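Local coordinates for Emp47p (form2) (Saccharomyces cerevisiae, PDB 2A6Z), which acts as a cargo receptor involved in glycoprotein secretion and required for the exit of Emp46p from the endoplasmic reticulum, bearing a lectin-like carbohydrate recognition domain, at residues Gly107-Val112 with Thr136-Gln141; Asn115-Leu118 with Leu122-Gln125. All blocks are in the same frame, centred on the assembly; numbering follows the deposited sequence.

Interaction 1: residues Gly107-Val112 with Thr136-Gln141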
ATOM      1  N   GLY A 107       0.585  -3.507  12.740  1.00  7.83           N
ATOM      2  CA  GLY A 107       1.511  -2.732  11.982  1.00  7.56           C
ATOM      3  C   GLY A 107       0.813  -1.496  11.384  1.00  6.87           C
ATOM      4  O   GLY A 107       0.009  -0.837  12.053  1.00  7.51           O
ATOM      5  N   LEU A 108       1.168  -1.193  10.138  1.00  6.73           N
ATOM      6  CA  LEU A 108       0.793   0.008   9.427  1.00  6.41           C
ATOM      7  C   LEU A 108      -0.034  -0.299   8.188  1.00  6.16           C
ATOM      8  O   LEU A 108       0.331  -1.169   7.354  1.00  7.04           O
ATOM      9  CB  LEU A 108       2.086   0.727   8.970  1.00  6.49           C
ATOM     10  CG  LEU A 108       1.913   1.989   8.103  1.00  6.59           C
ATOM     11  CD1 LEU A 108       1.261   3.114   8.926  1.00  7.53           C
ATOM     12  CD2 LEU A 108       3.266   2.389   7.541  1.00  7.65           C
ATOM     13  N   GLN A 109      -1.136   0.445   8.033  1.00  5.99           N
ATOM     14  CA  GLN A 109      -1.901   0.487   6.814  1.00  5.87           C
ATOM     15  C   GLN A 109      -1.825   1.920   6.255  1.00  5.65           C
ATOM     16  O   GLN A 109      -2.090   2.881   6.981  1.00  6.60           O
ATOM     17  CB  GLN A 109      -3.374   0.144   7.113  1.00  6.46           C
ATOM     18  CG  GLN A 109      -4.282   0.210   5.893  1.00  7.48           C
ATOM     19  CD  GLN A 109      -5.760   0.390   6.229  1.00  6.28           C
ATOM     20  OE1 GLN A 109      -6.141   0.725   7.334  1.00  7.70           O
ATOM     21  NE2 GLN A 109      -6.606   0.141   5.262  1.00  7.68           N
ATOM     22  N   LEU A 110      -1.517   2.034   4.969  1.00  5.35           N
ATOM     23  CA  LEU A 110      -1.639   3.342   4.266  1.00  5.26           C
ATOM     24  C   LEU A 110      -2.811   3.192   3.307  1.00  5.47           C
ATOM     25  O   LEU A 110      -2.764   2.341   2.412  1.00  7.11           O
ATOM     26  CB  LEU A 110      -0.371   3.688   3.490  1.00  6.07           C
ATOM     27  CG  LEU A 110       0.876   3.815   4.339  1.00  6.17           C
ATOM     28  CD1 LEU A 110       2.098   4.093   3.468  1.00  9.53           C
ATOM     29  CD2 LEU A 110       0.756   4.919   5.378  1.00  6.65           C
ATOM     30  N   LEU A 111      -3.827   4.019   3.511  1.00  5.41           N
ATOM     31  CA  LEU A 111      -5.061   3.923   2.728  1.00  5.64           C
ATOM     32  C   LEU A 111      -5.176   5.124   1.793  1.00  5.07           C
ATOM     33  O   LEU A 111      -5.129   6.278   2.272  1.00  5.52           O
ATOM     34  CB  LEU A 111      -6.279   3.906   3.657  1.00  6.56           C
ATOM     35  CG  LEU A 111      -7.646   3.944   2.946  1.00  6.47           C
ATOM     36  CD1 LEU A 111      -7.875   2.707   2.088  1.00  6.99           C
ATOM     37  CD2 LEU A 111      -8.744   4.059   4.010  1.00  8.28           C
ATOM     38  N   VAL A 112      -5.351   4.875   0.504  1.00  5.31           N
ATOM     39  CA  VAL A 112      -5.704   5.901  -0.455  1.00  5.38           C
ATOM     40  C   VAL A 112      -7.160   5.658  -0.845  1.00  5.08           C
ATOM     41  O   VAL A 112      -7.537   4.600  -1.346  1.00  5.83           O
ATOM     42  CB  VAL A 112      -4.764   5.892  -1.677  1.00  6.21           C
ATOM     43  CG1 VAL A 112      -5.262   6.860  -2.726  1.00  6.81           C
ATOM     44  CG2 VAL A 112      -3.334   6.192  -1.249  1.00  6.74           C
ATOM     45  N   THR A 136     -16.036   1.825  10.840  1.00 19.03           N
ATOM     46  CA  THR A 136     -16.892   2.983  10.845  1.00 21.30           C
ATOM     47  C   THR A 136     -16.168   4.192  11.450  1.00 17.29           C
ATOM     48  O   THR A 136     -16.726   5.274  11.344  1.00 25.04           O
ATOM     49  CB  THR A 136     -18.204   2.765  11.627  1.00 25.76           C
ATOM     50  OG1 THR A 136     -17.910   2.588  13.018  1.00 24.64           O
ATOM     51  CG2 THR A 136     -18.906   1.510  11.143  1.00 33.79           C
ATOM     52  N   LYS A 137     -14.994   4.056  12.036  1.00 14.48           N
ATOM     53  CA  LYS A 137     -14.241   5.137  12.634  1.00 12.86           C
ATOM     54  C   LYS A 137     -12.894   5.406  11.937  1.00 10.88           C
ATOM     55  O   LYS A 137     -12.062   6.138  12.471  1.00 10.83           O
ATOM     56  CB  LYS A 137     -14.010   4.868  14.122  1.00 14.45           C
ATOM     57  CG  LYS A 137     -15.364   4.710  14.863  1.00 19.08           C
ATOM     58  CD  LYS A 137     -15.080   4.472  16.348  1.00 22.53           C
ATOM     59  CE  LYS A 137     -16.275   4.334  17.259  1.00 23.33           C
ATOM     60  NZ  LYS A 137     -17.398   5.235  16.990  1.00 28.12           N
ATOM     61  N   ILE A 138     -12.692   4.766  10.766  1.00 10.53           N
ATOM     62  CA  ILE A 138     -11.337   4.809  10.191  1.00  9.76           C
ATOM     63  C   ILE A 138     -10.848   6.235   9.957  1.00  8.18           C
ATOM     64  O   ILE A 138      -9.673   6.496  10.214  1.00  8.57           O
ATOM     65  CB  ILE A 138     -11.344   3.960   8.910  1.00 10.16           C
ATOM     66  CG1 ILE A 138      -9.918   3.646   8.438  1.00 14.45           C
ATOM     67  CG2 ILE A 138     -12.231   4.502   7.779  1.00 14.72           C
ATOM     68  CD1 ILE A 138      -9.904   2.462   7.462  1.00 13.75           C
ATOM     69  N   TYR A 139     -11.721   7.137   9.494  1.00  8.28           N
ATOM     70  CA  TYR A 139     -11.210   8.474   9.172  1.00  8.25           C
ATOM     71  C   TYR A 139     -10.828   9.260  10.430  1.00  8.90           C
ATOM     72  O   TYR A 139      -9.825   9.986  10.454  1.00 11.27           O
ATOM     73  CB  TYR A 139     -12.228   9.260   8.300  1.00  7.81           C
ATOM     74  CG  TYR A 139     -12.543   8.435   7.049  1.00  7.86           C
ATOM     75  CD1 TYR A 139     -11.547   8.152   6.097  1.00  7.00           C
ATOM     76  CD2 TYR A 139     -13.818   7.885   6.838  1.00  8.86           C
ATOM     77  CE1 TYR A 139     -11.815   7.397   4.973  1.00  7.15           C
ATOM     78  CE2 TYR A 139     -14.070   7.120   5.727  1.00  8.77           C
ATOM     79  CZ  TYR A 139     -13.069   6.871   4.806  1.00  7.56           C
ATOM     80  OH  TYR A 139     -13.376   6.098   3.711  1.00  8.03           O
ATOM     81  N   ASP A 140     -11.609   9.073  11.483  1.00  8.50           N
ATOM     82  CA  ASP A 140     -11.248   9.747  12.754  1.00  8.88           C
ATOM     83  C   ASP A 140     -10.019   9.124  13.378  1.00 10.22           C
ATOM     84  O   ASP A 140      -9.296   9.816  14.154  1.00 12.70           O
ATOM     85  CB  ASP A 140     -12.411   9.658  13.701  1.00  9.88           C
ATOM     86  CG  ASP A 140     -12.719  10.912  14.415  0.51  6.33           C
ATOM     87  OD1 ASP A 140     -13.778  11.085  15.017  0.51  6.95           O
ATOM     88  OD2 ASP A 140     -11.728  11.670  14.475  0.51  6.81           O
ATOM     89  N   GLN A 141      -9.748   7.857  13.064  1.00  7.96           N
ATOM     90  CA  GLN A 141      -8.649   7.113  13.703  1.00  8.84           C
ATOM     91  C   GLN A 141      -7.351   7.204  12.916  1.00  8.25           C
ATOM     92  O   GLN A 141      -6.336   6.746  13.438  1.00 10.09           O
ATOM     93  CB  GLN A 141      -9.053   5.635  13.939  1.00 11.55           C
ATOM     94  CG  GLN A 141     -10.198   5.622  14.978  1.00 14.91           C
ATOM     95  CD  GLN A 141     -10.616   4.402  15.685  0.63 14.42           C
ATOM     96  OE1 GLN A 141     -10.369   3.385  15.058  0.63 18.09           O
ATOM     97  NE2 GLN A 141     -11.221   4.517  16.877  0.63 15.98           N
TER

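Interaction 2: residues Asn115-Leu118 with Leu122-Gln125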
ATOM      1  N   ASN A 115     -13.650   8.314   0.270  1.00  5.90           N
ATOM      2  CA  ASN A 115     -14.964   8.221   0.920  1.00  6.78           C
ATOM      3  C   ASN A 115     -15.047   8.924   2.267  1.00  6.06           C
ATOM      4  O   ASN A 115     -16.127   8.884   2.867  1.00  7.53           O
ATOM      5  CB  ASN A 115     -15.349   6.739   1.067  1.00  7.54           C
ATOM      6  CG  ASN A 115     -16.873   6.546   1.057  1.00  8.56           C
ATOM      7  OD1 ASN A 115     -17.611   7.264   0.380  1.00  9.45           O
ATOM      8  ND2 ASN A 115     -17.296   5.555   1.790  1.00 11.91           N
ATOM      9  N   GLY A 116     -13.954   9.517   2.739  1.00  6.26           N
ATOM     10  CA  GLY A 116     -13.952  10.181   4.012  1.00  6.43           C
ATOM     11  C   GLY A 116     -14.302  11.668   3.874  1.00  5.81           C
ATOM     12  O   GLY A 116     -14.556  12.183   2.796  1.00  6.72           O
ATOM     13  N   PRO A 117     -14.306  12.349   5.007  1.00  6.27           N
ATOM     14  CA  PRO A 117     -14.859  13.729   5.086  1.00  6.80           C
ATOM     15  C   PRO A 117     -13.993  14.762   4.434  1.00  6.13           C
ATOM     16  O   PRO A 117     -14.462  15.901   4.275  1.00  7.71           O
ATOM     17  CB  PRO A 117     -15.020  13.975   6.583  1.00  9.45           C
ATOM     18  CG  PRO A 117     -14.133  13.018   7.251  1.00 13.40           C
ATOM     19  CD  PRO A 117     -13.975  11.806   6.349  1.00  8.42           C
ATOM     20  N   LEU A 118     -12.766  14.428   4.050  1.00  6.00           N
ATOM     21  CA  LEU A 118     -11.819  15.403   3.460  1.00  6.58           C
ATOM     22  C   LEU A 118     -11.689  15.167   1.955  1.00  6.74           C
ATOM     23  O   LEU A 118     -10.910  15.882   1.325  1.00  8.35           O
ATOM     24  CB  LEU A 118     -10.429  15.329   4.085  1.00  7.39           C
ATOM     25  CG  LEU A 118     -10.408  15.392   5.629  1.00 10.61           C
ATOM     26  CD1 LEU A 118      -8.969  15.350   6.062  1.00 12.48           C
ATOM     27  CD2 LEU A 118     -11.213  16.547   6.179  1.00 11.57           C
ATOM     28  N   LEU A 122      -4.474  10.347   1.371  1.00  5.10           N
ATOM     29  CA  LEU A 122      -3.603   9.257   1.829  1.00  4.85           C
ATOM     30  C   LEU A 122      -3.586   9.350   3.328  1.00  4.99           C
ATOM     31  O   LEU A 122      -3.235  10.384   3.906  1.00  5.91           O
ATOM     32  CB  LEU A 122      -2.198   9.392   1.200  1.00  4.83           C
ATOM     33  CG  LEU A 122      -1.310   8.145   1.481  0.67  4.93           C
ATOM     34  CD1 LEU A 122      -0.202   8.135   0.426  0.67  7.60           C
ATOM     35  CD2 LEU A 122      -0.660   8.129   2.867  0.67  4.69           C
ATOM     36  N   ARG A 123      -3.934   8.251   3.992  1.00  5.12           N
ATOM     37  CA  ARG A 123      -4.044   8.214   5.437  1.00  5.51           C
ATOM     38  C   ARG A 123      -3.189   7.082   5.995  1.00  5.05           C
ATOM     39  O   ARG A 123      -3.118   5.975   5.429  1.00  6.46           O
ATOM     40  CB  ARG A 123      -5.498   7.942   5.850  1.00  6.50           C
ATOM     41  CG  ARG A 123      -6.408   9.143   5.598  1.00  7.64           C
ATOM     42  CD  ARG A 123      -7.898   8.743   5.605  1.00  7.03           C
ATOM     43  NE  ARG A 123      -8.720   9.996   5.410  1.00  6.71           N
ATOM     44  CZ  ARG A 123      -9.123  10.799   6.368  1.00  7.28           C
ATOM     45  NH1 ARG A 123      -8.828  10.562   7.660  1.00  7.72           N
ATOM     46  NH2 ARG A 123      -9.853  11.879   6.035  1.00  7.84           N
ATOM     47  N   GLY A 124      -2.610   7.342   7.157  1.00  5.57           N
ATOM     48  CA  GLY A 124      -1.917   6.277   7.935  1.00  6.33           C
ATOM     49  C   GLY A 124      -2.824   5.809   9.062  1.00  5.67           C
ATOM     50  O   GLY A 124      -3.439   6.596   9.785  1.00  6.42           O
ATOM     51  N   GLN A 125      -2.855   4.490   9.200  1.00  6.06           N
ATOM     52  CA  GLN A 125      -3.620   3.822  10.227  1.00  6.22           C
ATOM     53  C   GLN A 125      -2.694   2.804  10.960  1.00  6.53           C
ATOM     54  O   GLN A 125      -1.851   2.177  10.280  1.00  6.86           O
ATOM     55  CB  GLN A 125      -4.825   3.035   9.682  1.00  6.95           C
ATOM     56  CG  GLN A 125      -5.636   3.778   8.619  1.00  7.50           C
ATOM     57  CD  GLN A 125      -6.472   4.958   9.024  1.00  6.71           C
ATOM     58  OE1 GLN A 125      -6.492   5.964   8.319  1.00  7.68           O
ATOM     59  NE2 GLN A 125      -7.216   4.843  10.139  1.00  7.63           N
TER
HETATM   60  O   HOH W   1     -11.172  11.967   3.446  1.00  6.63           O

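Interaction 1: residues Gly107-Val112 with Thr136-Gln141
I138, on the short turn of helix 138-141, reaches onto strand 108-113 with its end methyl, and the apolar part of the contact is the meeting of that methyl with L111: I138 CD1 lies 4.0 Å from L111 CD2, the two side chains crossing at about a right angle. CG1 of I138 stands anti to the backbone N (chi1 -165°) and the chain runs on nearly straight, which carries CD1 well clear of the helical turn. A long, branched aliphatic residue suits this place, because even the nearest pair of CA atoms, those of L111 and I138, is 9.8 Å apart.

The second touch is between a polar and an apolar group. I138 CD1 sits 4.1 Å from Q109 OE1, a van der Waals contact at the end of an extended glutamine. The amide has its polar partner elsewhere: Q109 NE2 is hydrogen-bonded to S83 OG on the neighbouring strand 81-88.

Hydrogen bonds hold the turn that presents I138. Q141 N donates to K137 O at 2.9 Å, and I138 O accepts a hydrogen bond from Q125 NE2. Within the turn, I138 CG2 lies over the face of the Y139 ring, 3.7 Å above its centre, while Y139 OH is hydrogen-bonded to D113.

Q109 and L111, two residues apart, point to the same face of the strand, whereas L110 and V112 pack against strand 153-164. A short helical turn thus covers part of the face of that sheet turned away from the other sheet of the legume-lectin-like beta sandwich.

Interaction 2: residues Asn115-Leu118 with Leu122-Gln125
R123 extends from a strand of the lectin beta sandwich towards the loop that joins it to the strand before, and L118 meets the end of its guanidinium group. This is the connection of an antiparallel pair, strands 108-113 and 121-128, and the long arginine reaches from the sheet to the loop. Its CG is anti to the carbonyl carbon (chi1 -72°), and from CG to NE the chain is stretched out; the torsion and the stretched chain together bring NH2 beside the loop.

The side chains of L118 and R123 cross at about a right angle. L118 CG and L118 CD1 each lie 3.6 Å from R123 NH2, approaching the guanidinium obliquely. P117 adds a looser touch, its ring carbon CD standing 4.1 Å from R123 NH2. Leucine and proline give apolar surface to one end of the arginine, and proline also restricts the backbone of the loop.

The other nitrogens of the group have hydrogen-bond partners: NE binds T121 OG1 and NH1 binds S142 OG. These bonds probably limit how far the guanidinium can rotate, and Y139 also packs against the arginine.

No direct hydrogen bond joins the two segments; a water bridges them instead. It accepts a bond from L118 N at 3.0 Å and a second one from R123 NH2 at 2.9 Å.

In the fold
Following the chain from the N terminus, past earlier strands of both sheets, strand 108-113 is followed by the loop carrying residues 115-118 and then by strand 121-128. Interaction 2 closes this small loop onto the returning strand. The chain next runs to helix 138-141, which folds back over strand 108-113, so interaction 1 closes a larger loop with interaction 2 nested inside it. Their centres are about 7 Å apart. The backbones of the two neighbouring strands join them directly, with a probable hydrogen bond of 2.8 Å from L111 N to R123 O. Together the contacts tie an inter-strand loop and a covering helical turn to one sheet of the sandwich.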